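Local coordinates for spindle assembly abnormal protein 6 homolog (Drosophila melanogaster, PDB 5AL7), which serves as the central scaffold of the centriole cartwheel, setting its ninefold symmetry, and is required for centrosome duplication, at residues A52-L63 with F97-L108. The protein carries 1 engineered substitution. Numbering follows the deposited sequence.
Sequences AERVDFKELLQL and FSGFIDNVVRML
One face of the Phe-97 ring is covered by Glu-59, whose CB lies over the centre of the ring, 3.5 Å from the centroid, a CH-pi contact. The Glu-59 chain is extended beyond CG, and the carboxylate, 13° from the ring plane, lies at the CB-CG end of Phe-97, where the two side chains slide past each other in opposite directions. Glu-59 OE2 ends 3.6 Å from Phe-97 CB, while Glu-59 OE1 is hydrogen-bonded to Ser-81 OG. The amide N of Leu-61 lies at the ring edge. Phe-84 meets the same ring edge-to-face. With CG anti to the backbone N (chi1 -166°), the ring of Phe-97 reaches the chain at Glu-59 and Leu-60. If Phe-97 were an alanine, the Glu-59 side chain would probably lose the ring it lies on, and a gap would be likely to open beside the hairpin. The segment 52-63 is a beta hairpin in the globular SAS-6 head domain, of the XRCC4 N-terminal clan. The helix segment 97-108 packs over the sheet, its axis nearly parallel to that of strand segment 60-63, at 17°. Leu-61 and Ile-101 meet tip to tip, and Ile-101 CD1 lies 3.8 Å from Leu-61 CB. One methyl of Leu-61, CD2, comes obliquely to the Phe-100 ring, 3.9 Å from Phe-100 CE2. Further along, Leu-108 CD1 touches both hairpin strands, at Leu-63 CD2 (4.0 Å) and Ala-52 CB (4.1 Å). Leu-154 of strand 149-158 adjoins Leu-63 and Phe-100.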
loop_
_atom_site.group_PDB
_atom_site.type_symbol
_atom_site.label_atom_id
_atom_site.label_comp_id
_atom_site.label_asym_id
_atom_site.label_seq_id
_atom_site.Cartn_x
_atom_site.Cartn_y
_atom_site.Cartn_z
ATOM N N ALA A 52 -2.572 16.463 7.419
ATOM C CA ALA A 52 -2.261 17.376 8.515
ATOM C C ALA A 52 -2.503 16.721 9.874
ATOM O O ALA A 52 -3.650 16.393 10.214
ATOM C CB ALA A 52 -3.083 18.664 8.375
ATOM N N GLU A 53 -1.447 16.516 10.661
ATOM C CA GLU A 53 -1.673 15.868 11.963
ATOM C C GLU A 53 -0.780 16.402 13.090
ATOM O O GLU A 53 0.346 16.847 12.850
ATOM C CB GLU A 53 -1.503 14.346 11.825
ATOM C CG GLU A 53 -0.169 13.879 11.244
ATOM C CD GLU A 53 -0.200 12.438 10.716
ATOM O OE1 GLU A 53 -1.264 11.987 10.228
ATOM O OE2 GLU A 53 0.843 11.753 10.793
ATOM N N ARG A 54 -1.288 16.342 14.319
ATOM C CA ARG A 54 -0.533 16.801 15.494
ATOM C C ARG A 54 -0.458 15.729 16.607
ATOM O O ARG A 54 -1.137 14.707 16.562
ATOM C CB ARG A 54 -1.144 18.083 16.064
ATOM C CG ARG A 54 -2.369 17.828 16.920
ATOM C CD ARG A 54 -2.853 19.060 17.674
ATOM N NE ARG A 54 -3.925 18.690 18.599
ATOM C CZ ARG A 54 -5.224 18.813 18.335
ATOM N NH1 ARG A 54 -5.626 19.335 17.181
ATOM N NH2 ARG A 54 -6.123 18.432 19.237
ATOM N N VAL A 55 0.371 15.979 17.611
ATOM C CA VAL A 55 0.481 15.081 18.754
ATOM C C VAL A 55 -0.348 15.635 19.922
ATOM O O VAL A 55 -0.352 16.838 20.178
ATOM C CB VAL A 55 1.957 14.900 19.186
ATOM C CG1 VAL A 55 2.073 13.802 20.191
ATOM C CG2 VAL A 55 2.818 14.564 17.990
ATOM N N ASP A 56 -1.068 14.765 20.617
ATOM C CA ASP A 56 -1.986 15.225 21.658
ATOM C C ASP A 56 -1.289 15.660 22.963
ATOM O O ASP A 56 -1.742 16.592 23.644
ATOM C CB ASP A 56 -3.037 14.134 21.937
ATOM C CG ASP A 56 -2.509 12.984 22.791
ATOM O OD1 ASP A 56 -1.290 12.727 22.799
ATOM O OD2 ASP A 56 -3.336 12.315 23.445
ATOM N N PHE A 57 -0.202 14.983 23.310
ATOM C CA PHE A 57 0.477 15.220 24.578
ATOM C C PHE A 57 1.609 16.254 24.529
ATOM O O PHE A 57 2.144 16.636 25.567
ATOM C CB PHE A 57 0.999 13.891 25.135
ATOM C CG PHE A 57 2.056 13.231 24.295
ATOM C CD1 PHE A 57 3.382 13.574 24.439
ATOM C CD2 PHE A 57 1.722 12.242 23.393
ATOM C CE1 PHE A 57 4.352 12.955 23.690
ATOM C CE2 PHE A 57 2.693 11.618 22.646
ATOM C CZ PHE A 57 4.008 11.977 22.794
ATOM N N LYS A 58 2.015 16.652 23.332
ATOM C CA LYS A 58 3.054 17.666 23.182
ATOM C C LYS A 58 2.798 18.571 21.979
ATOM O O LYS A 58 2.099 18.196 21.044
ATOM C CB LYS A 58 4.427 17.002 23.067
ATOM C CG LYS A 58 4.620 16.138 21.833
ATOM C CD LYS A 58 6.054 15.632 21.780
ATOM C CE LYS A 58 6.290 14.664 20.630
ATOM N NZ LYS A 58 7.713 14.201 20.576
ATOM N N GLU A 59 3.331 19.782 22.022
ATOM C CA GLU A 59 3.195 20.701 20.896
ATOM C C GLU A 59 4.061 20.223 19.751
ATOM O O GLU A 59 5.284 20.416 19.748
ATOM C CB GLU A 59 3.573 22.126 21.294
ATOM C CG GLU A 59 2.652 22.687 22.346
ATOM C CD GLU A 59 3.094 24.031 22.828
ATOM O OE1 GLU A 59 4.280 24.370 22.621
ATOM O OE2 GLU A 59 2.271 24.719 23.461
ATOM N N LEU A 60 3.425 19.537 18.813
ATOM C CA LEU A 60 4.117 19.056 17.632
ATOM C C LEU A 60 3.160 18.933 16.460
ATOM O O LEU A 60 2.193 18.174 16.505
ATOM C CB LEU A 60 4.790 17.717 17.914
ATOM C CG LEU A 60 5.628 17.160 16.767
ATOM C CD1 LEU A 60 6.772 18.100 16.402
ATOM C CD2 LEU A 60 6.165 15.810 17.160
ATOM N N LEU A 61 3.454 19.670 15.400
ATOM C CA LEU A 61 2.610 19.660 14.215
ATOM C C LEU A 61 3.374 19.193 12.988
ATOM O O LEU A 61 4.504 19.624 12.741
ATOM C CB LEU A 61 2.047 21.051 13.953
ATOM C CG LEU A 61 1.348 21.245 12.608
ATOM C CD1 LEU A 61 -0.025 20.587 12.587
ATOM C CD2 LEU A 61 1.261 22.709 12.285
ATOM N N GLN A 62 2.761 18.309 12.212
ATOM C CA GLN A 62 3.374 17.939 10.948
ATOM C C GLN A 62 2.385 18.019 9.797
ATOM O O GLN A 62 1.229 17.562 9.906
ATOM C CB GLN A 62 3.978 16.541 11.003
ATOM C CG GLN A 62 5.020 16.332 9.920
ATOM C CD GLN A 62 5.411 14.895 9.758
ATOM O OE1 GLN A 62 4.600 14.072 9.336
ATOM N NE2 GLN A 62 6.659 14.577 10.070
ATOM N N LEU A 63 2.846 18.647 8.718
ATOM C CA LEU A 63 2.108 18.731 7.461
ATOM C C LEU A 63 2.868 17.972 6.387
ATOM O O LEU A 63 4.032 18.271 6.106
ATOM C CB LEU A 63 1.904 20.179 7.010
ATOM C CG LEU A 63 1.178 21.168 7.914
ATOM C CD1 LEU A 63 1.289 22.579 7.355
ATOM C CD2 LEU A 63 -0.264 20.773 8.043
ATOM N N PHE A 97 0.178 28.224 20.447
ATOM C CA PHE A 97 0.368 27.051 19.595
ATOM C C PHE A 97 -0.971 26.472 19.145
ATOM O O PHE A 97 -1.130 26.083 17.984
ATOM C CB PHE A 97 1.197 25.989 20.313
ATOM C CG PHE A 97 1.710 24.918 19.410
ATOM C CD1 PHE A 97 2.906 25.086 18.729
ATOM C CD2 PHE A 97 1.004 23.733 19.240
ATOM C CE1 PHE A 97 3.387 24.094 17.873
ATOM C CE2 PHE A 97 1.478 22.734 18.391
ATOM C CZ PHE A 97 2.671 22.914 17.707
ATOM N N SER A 98 -1.938 26.435 20.054
ATOM C CA SER A 98 -3.268 25.940 19.725
ATOM C C SER A 98 -3.956 26.856 18.719
ATOM O O SER A 98 -4.547 26.387 17.738
ATOM C CB SER A 98 -4.116 25.821 20.982
ATOM O OG SER A 98 -3.468 24.998 21.935
ATOM N N GLY A 99 -3.859 28.163 18.951
ATOM C CA GLY A 99 -4.458 29.128 18.047
ATOM C C GLY A 99 -3.777 29.084 16.695
ATOM O O GLY A 99 -4.407 29.289 15.654
ATOM N N PHE A 100 -2.485 28.772 16.714
ATOM C CA PHE A 100 -1.724 28.571 15.484
ATOM C C PHE A 100 -2.288 27.394 14.709
ATOM O O PHE A 100 -2.560 27.522 13.520
ATOM C CB PHE A 100 -0.249 28.345 15.814
ATOM C CG PHE A 100 0.600 27.934 14.640
ATOM C CD1 PHE A 100 0.841 28.803 13.591
ATOM C CD2 PHE A 100 1.205 26.678 14.617
ATOM C CE1 PHE A 100 1.650 28.419 12.521
ATOM C CE2 PHE A 100 2.012 26.292 13.553
ATOM C CZ PHE A 100 2.235 27.164 12.505
ATOM N N ILE A 101 -2.511 26.273 15.397
ATOM C CA ILE A 101 -3.097 25.090 14.765
ATOM C C ILE A 101 -4.466 25.437 14.163
ATOM O O ILE A 101 -4.771 25.043 13.036
ATOM C CB ILE A 101 -3.258 23.901 15.766
ATOM C CG1 ILE A 101 -1.934 23.499 16.432
ATOM C CG2 ILE A 101 -3.848 22.699 15.062
ATOM C CD1 ILE A 101 -0.905 22.917 15.515
ATOM N N ASP A 102 -5.285 26.174 14.912
ATOM C CA ASP A 102 -6.602 26.597 14.419
ATOM C C ASP A 102 -6.485 27.400 13.131
ATOM O O ASP A 102 -7.239 27.178 12.172
ATOM C CB ASP A 102 -7.344 27.436 15.455
ATOM C CG ASP A 102 -7.579 26.697 16.748
ATOM O OD1 ASP A 102 -7.848 25.477 16.700
ATOM O OD2 ASP A 102 -7.544 27.353 17.810
ATOM N N ASN A 103 -5.539 28.339 13.121
ATOM C CA ASN A 103 -5.321 29.189 11.956
ATOM C C ASN A 103 -4.856 28.385 10.752
ATOM O O ASN A 103 -5.315 28.611 9.629
ATOM C CB ASN A 103 -4.304 30.296 12.265
ATOM C CG ASN A 103 -4.943 31.506 12.934
ATOM O OD1 ASN A 103 -5.711 32.230 12.306
ATOM N ND2 ASN A 103 -4.613 31.741 14.199
ATOM N N VAL A 104 -3.945 27.445 10.994
ATOM C CA VAL A 104 -3.427 26.586 9.942
ATOM C C VAL A 104 -4.539 25.746 9.327
ATOM O O VAL A 104 -4.656 25.643 8.108
ATOM C CB VAL A 104 -2.311 25.668 10.464
ATOM C CG1 VAL A 104 -1.948 24.649 9.414
ATOM C CG2 VAL A 104 -1.090 26.490 10.852
ATOM N N VAL A 105 -5.356 25.138 10.174
ATOM C CA VAL A 105 -6.482 24.370 9.675
ATOM C C VAL A 105 -7.389 25.239 8.822
ATOM O O VAL A 105 -7.673 24.903 7.668
ATOM C CB VAL A 105 -7.296 23.751 10.824
ATOM C CG1 VAL A 105 -8.599 23.167 10.297
ATOM C CG2 VAL A 105 -6.470 22.693 11.538
ATOM N N ARG A 106 -7.796 26.377 9.385
ATOM C CA ARG A 106 -8.670 27.315 8.690
ATOM C C ARG A 106 -8.112 27.650 7.306
ATOM O O ARG A 106 -8.815 27.563 6.291
ATOM C CB ARG A 106 -8.850 28.585 9.520
ATOM C CG ARG A 106 -9.603 29.686 8.792
ATOM C CD ARG A 106 -9.664 30.975 9.608
ATOM N NE ARG A 106 -8.344 31.499 9.972
ATOM C CZ ARG A 106 -7.616 32.307 9.204
ATOM N NH1 ARG A 106 -8.057 32.664 8.000
ATOM N NH2 ARG A 106 -6.432 32.742 9.628
ATOM N N MET A 107 -6.830 27.985 7.265
ATOM C CA MET A 107 -6.192 28.343 6.014
ATOM C C MET A 107 -6.116 27.176 5.015
ATOM O O MET A 107 -6.250 27.377 3.811
ATOM C CB MET A 107 -4.797 28.895 6.295
ATOM C CG MET A 107 -4.830 30.266 6.937
ATOM S SD MET A 107 -3.246 31.131 6.938
ATOM C CE MET A 107 -2.338 30.155 8.137
ATOM N N LEU A 108 -5.930 25.958 5.505
ATOM C CA LEU A 108 -5.921 24.802 4.612
ATOM C C LEU A 108 -7.303 24.615 4.002
ATOM O O LEU A 108 -7.434 24.291 2.815
ATOM C CB LEU A 108 -5.474 23.532 5.355
ATOM C CG LEU A 108 -3.970 23.420 5.639
ATOM C CD1 LEU A 108 -3.641 22.325 6.614
ATOM C CD2 LEU A 108 -3.251 23.159 4.335
#